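Local coordinates for protection of telomeres protein poz1 (Schizosaccharomyces pombe, PDB 5WE0) that binds telomeric DNA and negatively regulates telomerase and telomere length, at residues S9-L14 with P53-I58; F17-N22 with D234-E239. All blocks are in the same frame, centred on the assembly; numbering follows the deposited sequence.

Contact 1 of 2, residues S9-L14 with P53-I58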
loop_
_atom_site.group_PDB
_atom_site.type_symbol
_atom_site.label_atom_id
_atom_site.label_comp_id
_atom_site.label_asym_id
_atom_site.label_seq_id
_atom_site.Cartn_x
_atom_site.Cartn_y
_atom_site.Cartn_z
ATOM N N SER A 9 -24.360 2.083 -1.000
ATOM C CA SER A 9 -24.725 1.382 0.219
ATOM C C SER A 9 -23.766 0.222 0.496
ATOM O O SER A 9 -23.389 -0.016 1.652
ATOM C CB SER A 9 -26.177 0.904 0.124
ATOM O OG SER A 9 -26.577 0.379 1.372
ATOM N N VAL A 10 -23.340 -0.507 -0.543
ATOM C CA VAL A 10 -22.317 -1.546 -0.329
ATOM C C VAL A 10 -21.039 -0.928 0.245
ATOM O O VAL A 10 -20.410 -1.489 1.152
ATOM C CB VAL A 10 -22.039 -2.319 -1.633
ATOM C CG1 VAL A 10 -20.885 -3.298 -1.425
ATOM C CG2 VAL A 10 -23.304 -3.041 -2.130
ATOM N N LEU A 11 -20.646 0.257 -0.258
ATOM C CA LEU A 11 -19.477 0.953 0.288
ATOM C C LEU A 11 -19.653 1.270 1.770
ATOM O O LEU A 11 -18.724 1.075 2.571
ATOM C CB LEU A 11 -19.199 2.242 -0.498
ATOM C CG LEU A 11 -18.312 2.103 -1.741
ATOM C CD1 LEU A 11 -18.054 3.443 -2.407
ATOM C CD2 LEU A 11 -17.004 1.400 -1.403
ATOM N N ASN A 12 -20.845 1.748 2.159
ATOM C CA ASN A 12 -21.110 2.036 3.569
ATOM C C ASN A 12 -21.026 0.789 4.427
ATOM O O ASN A 12 -20.531 0.838 5.559
ATOM C CB ASN A 12 -22.484 2.698 3.730
ATOM C CG ASN A 12 -22.545 4.044 3.058
ATOM O OD1 ASN A 12 -23.459 4.331 2.282
ATOM N ND2 ASN A 12 -21.546 4.877 3.331
ATOM N N THR A 13 -21.500 -0.342 3.914
ATOM C CA THR A 13 -21.327 -1.591 4.651
ATOM C C THR A 13 -19.854 -1.960 4.804
ATOM O O THR A 13 -19.427 -2.406 5.884
ATOM C CB THR A 13 -22.115 -2.717 3.974
ATOM O OG1 THR A 13 -23.522 -2.446 4.107
ATOM C CG2 THR A 13 -21.766 -4.090 4.585
ATOM N N LEU A 14 -19.062 -1.829 3.731
ATOM C CA LEU A 14 -17.638 -2.164 3.846
ATOM C C LEU A 14 -16.941 -1.291 4.886
ATOM O O LEU A 14 -16.055 -1.767 5.615
ATOM C CB LEU A 14 -16.944 -2.057 2.487
ATOM C CG LEU A 14 -17.002 -3.325 1.621
ATOM C CD1 LEU A 14 -16.208 -3.120 0.334
ATOM C CD2 LEU A 14 -16.507 -4.563 2.373
ATOM N N PRO A 53 -12.847 5.367 -2.411
ATOM C CA PRO A 53 -12.751 6.056 -1.113
ATOM C C PRO A 53 -11.441 5.701 -0.415
ATOM O O PRO A 53 -10.929 4.590 -0.530
ATOM C CB PRO A 53 -13.961 5.516 -0.328
ATOM C CG PRO A 53 -14.891 4.948 -1.350
ATOM C CD PRO A 53 -14.019 4.473 -2.489
ATOM N N ILE A 54 -10.898 6.656 0.333
ATOM C CA ILE A 54 -9.567 6.453 0.884
ATOM C C ILE A 54 -9.555 5.318 1.912
ATOM O O ILE A 54 -8.537 4.612 2.057
ATOM C CB ILE A 54 -9.040 7.781 1.460
ATOM C CG1 ILE A 54 -7.526 7.826 1.353
ATOM C CG2 ILE A 54 -9.463 7.972 2.901
ATOM C CD1 ILE A 54 -7.066 7.744 -0.127
ATOM N N PHE A 55 -10.680 5.085 2.615
ATOM C CA PHE A 55 -10.699 4.002 3.600
ATOM C C PHE A 55 -10.484 2.644 2.926
ATOM O O PHE A 55 -9.921 1.729 3.538
ATOM C CB PHE A 55 -12.014 4.013 4.410
ATOM C CG PHE A 55 -13.189 3.364 3.699
ATOM C CD1 PHE A 55 -13.424 1.988 3.814
ATOM C CD2 PHE A 55 -14.069 4.130 2.935
ATOM C CE1 PHE A 55 -14.515 1.381 3.150
ATOM C CE2 PHE A 55 -15.159 3.536 2.264
ATOM C CZ PHE A 55 -15.368 2.157 2.363
ATOM N N MET A 56 -10.870 2.517 1.652
ATOM C CA MET A 56 -10.663 1.264 0.932
ATOM C C MET A 56 -9.192 1.038 0.588
ATOM O O MET A 56 -8.683 -0.077 0.756
ATOM C CB MET A 56 -11.501 1.240 -0.353
ATOM C CG MET A 56 -13.020 1.277 -0.113
ATOM S SD MET A 56 -13.663 -0.399 0.096
ATOM C CE MET A 56 -13.679 -0.988 -1.609
ATOM N N ASP A 57 -8.500 2.069 0.083
ATOM C CA ASP A 57 -7.059 1.954 -0.163
ATOM C C ASP A 57 -6.291 1.626 1.110
ATOM O O ASP A 57 -5.353 0.819 1.082
ATOM C CB ASP A 57 -6.515 3.239 -0.789
ATOM C CG ASP A 57 -6.842 3.354 -2.274
ATOM O OD1 ASP A 57 -7.094 2.313 -2.917
ATOM O OD2 ASP A 57 -6.808 4.475 -2.805
ATOM N N ILE A 58 -6.669 2.247 2.231
ATOM C CA ILE A 58 -5.984 2.011 3.501
ATOM C C ILE A 58 -6.157 0.568 3.932
ATOM O O ILE A 58 -5.207 -0.074 4.391
ATOM C CB ILE A 58 -6.492 2.991 4.584
ATOM C CG1 ILE A 58 -5.968 4.400 4.318
ATOM C CG2 ILE A 58 -6.096 2.535 5.979
ATOM C CD1 ILE A 58 -6.595 5.452 5.210
#
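Leu11 and Pro53 reach toward each other at the upstream end of this buried, largely apolar contact, CD1 of the leucine lying 3.7 Å from CG of the proline. Pro53 occupies the N-cap position of helix 54-64, so its ring offers a hydrocarbon surface to helix 2-18 just where the second helix starts. The thioether of Met56 forms the next layer. Its chain bends at chi2 and again at chi3, which brings sulfur and methyl against the ends of both leucines: Leu14 CD1 is 3.7 Å from Met56 SD, and Leu11 CD2 is 4.1 Å from Met56 CE. Both leucines cross the methionine at about a right angle.

Aromatic packing completes the surface. Phe55 holds CG between its backbone N and carbonyl carbon (chi1 81°), and the ring consequently extends to the backbone of the opposing helix as well as its side chains. Phe55 CZ comes within 3.5 Å of Leu11 O, and Phe55 CE1 lies 4.0 Å from Leu14 C. Met56 CG sits 3.5 Å above the plane of the Phe55 ring, offset toward its rim, so one face of the ring is covered from within its own helix.

No hydrogen bond joins the segments. Leu11 and Leu14 also touch helix 31-43, at Leu41 and Leu38, while aromatic side chains from the chain of another protein pack on Leu11 and Pro53, and an apolar one on Met56. The short axes approach to 11.1 Å at 47°, a spacing wide enough for the large side chains to fill. The result is an oblique helix-helix interface in an all-helical fold, joining helix 2-18 to the start of helix 54-64 and bordering a surface on which a second protein packs.

Contact 2 of 2, residues F17-N22 with D234-E239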
loop_
_atom_site.group_PDB
_atom_site.type_symbol
_atom_site.label_atom_id
_atom_site.label_comp_id
_atom_site.label_asym_id
_atom_site.label_seq_id
_atom_site.Cartn_x
_atom_site.Cartn_y
_atom_site.Cartn_z
ATOM N N PHE A 17 -16.902 -2.717 8.170
ATOM C CA PHE A 17 -15.988 -3.838 8.331
ATOM C C PHE A 17 -14.531 -3.396 8.229
ATOM O O PHE A 17 -13.654 -3.998 8.865
ATOM C CB PHE A 17 -16.258 -4.932 7.277
ATOM C CG PHE A 17 -17.484 -5.771 7.555
ATOM C CD1 PHE A 17 -18.732 -5.365 7.116
ATOM C CD2 PHE A 17 -17.389 -6.941 8.290
ATOM C CE1 PHE A 17 -19.874 -6.125 7.379
ATOM C CE2 PHE A 17 -18.529 -7.703 8.565
ATOM C CZ PHE A 17 -19.770 -7.291 8.103
ATOM N N PHE A 18 -14.251 -2.357 7.451
ATOM C CA PHE A 18 -12.860 -2.057 7.110
ATOM C C PHE A 18 -12.191 -1.083 8.072
ATOM O O PHE A 18 -11.014 -1.258 8.399
ATOM C CB PHE A 18 -12.768 -1.498 5.680
ATOM C CG PHE A 18 -12.747 -2.563 4.622
ATOM C CD1 PHE A 18 -12.792 -3.912 4.982
ATOM C CD2 PHE A 18 -12.656 -2.224 3.271
ATOM C CE1 PHE A 18 -12.768 -4.915 4.009
ATOM C CE2 PHE A 18 -12.620 -3.224 2.287
ATOM C CZ PHE A 18 -12.676 -4.569 2.657
ATOM N N ILE A 19 -12.912 -0.066 8.536
ATOM C CA ILE A 19 -12.295 0.993 9.326
ATOM C C ILE A 19 -12.004 0.471 10.727
ATOM O O ILE A 19 -12.894 -0.026 11.423
ATOM C CB ILE A 19 -13.181 2.247 9.343
ATOM C CG1 ILE A 19 -13.273 2.803 7.920
ATOM C CG2 ILE A 19 -12.601 3.291 10.267
ATOM C CD1 ILE A 19 -13.989 4.121 7.794
ATOM N N LYS A 20 -10.742 0.557 11.129
ATOM C CA LYS A 20 -10.262 0.056 12.405
ATOM C C LYS A 20 -9.503 1.144 13.150
ATOM O O LYS A 20 -8.932 2.060 12.544
ATOM C CB LYS A 20 -9.340 -1.144 12.198
ATOM C CG LYS A 20 -9.976 -2.363 11.540
ATOM C CD LYS A 20 -10.956 -3.042 12.495
ATOM C CE LYS A 20 -11.433 -4.380 11.918
ATOM N NZ LYS A 20 -12.419 -5.088 12.797
ATOM N N GLU A 21 -9.536 1.049 14.483
ATOM C CA GLU A 21 -8.628 1.842 15.309
ATOM C C GLU A 21 -7.179 1.480 15.005
ATOM O O GLU A 21 -6.318 2.357 14.825
ATOM C CB GLU A 21 -8.935 1.614 16.793
ATOM C CG GLU A 21 -7.923 2.283 17.720
ATOM C CD GLU A 21 -8.269 2.151 19.196
ATOM O OE1 GLU A 21 -8.836 1.107 19.592
ATOM O OE2 GLU A 21 -7.953 3.089 19.960
ATOM N N ASN A 22 -6.890 0.182 14.977
ATOM C CA ASN A 22 -5.605 -0.317 14.517
ATOM C C ASN A 22 -5.751 -0.772 13.070
ATOM O O ASN A 22 -6.442 -0.112 12.287
ATOM C CB ASN A 22 -5.092 -1.431 15.431
ATOM C CG ASN A 22 -5.011 -0.997 16.880
ATOM O OD1 ASN A 22 -4.312 -0.034 17.217
ATOM N ND2 ASN A 22 -5.764 -1.673 17.743
ATOM N N ASP A 234 -13.745 9.818 9.787
ATOM C CA ASP A 234 -13.769 9.099 11.053
ATOM C C ASP A 234 -13.023 7.802 10.818
ATOM O O ASP A 234 -13.471 6.957 10.035
ATOM C CB ASP A 234 -15.204 8.874 11.540
ATOM C CG ASP A 234 -15.283 8.082 12.839
ATOM O OD1 ASP A 234 -14.242 7.762 13.463
ATOM O OD2 ASP A 234 -16.430 7.848 13.287
ATOM N N PHE A 235 -11.873 7.670 11.471
ATOM C CA PHE A 235 -11.037 6.483 11.398
ATOM C C PHE A 235 -10.893 5.860 12.771
ATOM O O PHE A 235 -9.873 5.234 13.076
ATOM C CB PHE A 235 -9.669 6.808 10.798
ATOM C CG PHE A 235 -9.674 6.872 9.287
ATOM C CD1 PHE A 235 -9.694 5.698 8.531
ATOM C CD2 PHE A 235 -9.638 8.094 8.625
ATOM C CE1 PHE A 235 -9.711 5.741 7.161
ATOM C CE2 PHE A 235 -9.644 8.159 7.225
ATOM C CZ PHE A 235 -9.694 6.989 6.492
ATOM N N LYS A 236 -11.898 6.089 13.618
ATOM C CA LYS A 236 -11.974 5.505 14.953
ATOM C C LYS A 236 -10.707 5.805 15.747
ATOM O O LYS A 236 -10.222 4.984 16.527
ATOM C CB LYS A 236 -12.257 4.000 14.873
ATOM C CG LYS A 236 -13.624 3.709 14.259
ATOM C CD LYS A 236 -13.821 2.268 13.794
ATOM C CE LYS A 236 -15.250 2.107 13.211
ATOM N NZ LYS A 236 -15.585 0.734 12.692
ATOM N N GLN A 237 -10.187 7.018 15.566
ATOM C CA GLN A 237 -8.984 7.468 16.249
ATOM C C GLN A 237 -9.300 8.285 17.496
ATOM O O GLN A 237 -8.389 8.904 18.054
ATOM C CB GLN A 237 -8.100 8.303 15.306
ATOM C CG GLN A 237 -7.541 7.576 14.113
ATOM C CD GLN A 237 -6.722 6.372 14.529
ATOM O OE1 GLN A 237 -5.669 6.498 15.155
ATOM N NE2 GLN A 237 -7.213 5.192 14.200
ATOM N N ARG A 238 -10.561 8.284 17.950
ATOM C CA ARG A 238 -10.968 9.134 19.070
ATOM C C ARG A 238 -10.131 8.866 20.320
ATOM O O ARG A 238 -9.666 9.805 20.978
ATOM C CB ARG A 238 -12.467 8.958 19.352
ATOM C CG ARG A 238 -12.895 7.576 19.856
ATOM C CD ARG A 238 -14.195 7.634 20.658
ATOM N NE ARG A 238 -14.290 6.553 21.643
ATOM C CZ ARG A 238 -13.690 6.551 22.833
ATOM N NH1 ARG A 238 -12.919 7.567 23.202
ATOM N NH2 ARG A 238 -13.848 5.516 23.653
ATOM N N GLU A 239 -9.896 7.592 20.649
ATOM C CA GLU A 239 -9.124 7.267 21.846
ATOM C C GLU A 239 -7.650 7.647 21.731
ATOM O O GLU A 239 -6.969 7.732 22.758
ATOM C CB GLU A 239 -9.223 5.770 22.145
ATOM C CG GLU A 239 -8.920 5.379 23.597
ATOM C CD GLU A 239 -10.150 5.308 24.487
ATOM O OE1 GLU A 239 -11.270 5.291 23.939
ATOM O OE2 GLU A 239 -9.993 5.243 25.734
#
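Ile19 and Lys236 meet where the chain leaving helix 2-18 runs beside an Asx turn that precedes the short helix 238-241. In that turn the Lys236 N-H donates to Asp234 OD1 (2.9 Å), reaching the carboxylate oxygen from its anti side, and Lys236 itself adopts a left-handed helical backbone conformation.

Van der Waals contact centres on Ile19. Its CG2 branch, anti to the backbone N, rests 3.7 Å from Phe235 CA, and its CD1 lies 3.7 Å from a backbone carbonyl oxygen, Asp234 O. The extended aliphatic chain of Lys236 passes alongside, with CD 3.9 Å from Ile19 CG2. Phe235 turns its ring inward against Leu227 of helix 209-230. Farther along, Glu21 CB likewise meets a carbonyl oxygen, 3.6 Å from Lys236 O.

Two hydrogen bonds cross the contact, both ending on backbone carbonyls. Lys236 NZ donates to Ile19 O over 3.1 Å, well tilted from the carbonyl plane. Gln237, its chain bent at chi2, uses its amide as a bridge between the segments: both acceptors lie close to the amide plane, which fixes its rotation. Glu21 O also accepts from Gln221, so two side-chain amides grip this carbonyl. Gln237 NE2 is 3.0 Å from Glu21 O (N-H...O 161°) and 2.9 Å from Phe235 O (166°).

In the fold
Contacts 1 and 2 draw on successive parts of one element, helix 2-18 and the chain just beyond it, their centres 13 Å apart. Helix 54-64 touches both segments of contact 2. Toward 17-22, Met56 SD packs 3.7 Å from Phe18 CE2, and Phe55 CB is 3.9 Å from Ile19 CD1. Toward 234-239, Phe235 packs on two isoleucines of the same helix, its CZ 3.7 Å from Ile54 CG2 and its CE1 3.7 Å from Ile58 CD1. Through Phe18, Ile19 and Phe235 the apolar part of contact 2 is continuous with contact 1, while its hydrogen bonds lie beyond. Shortly before Asp234, the Cys113-Cys231 disulfide ties the chain to helix 93-115, which Ile54 and Asp57 also touch.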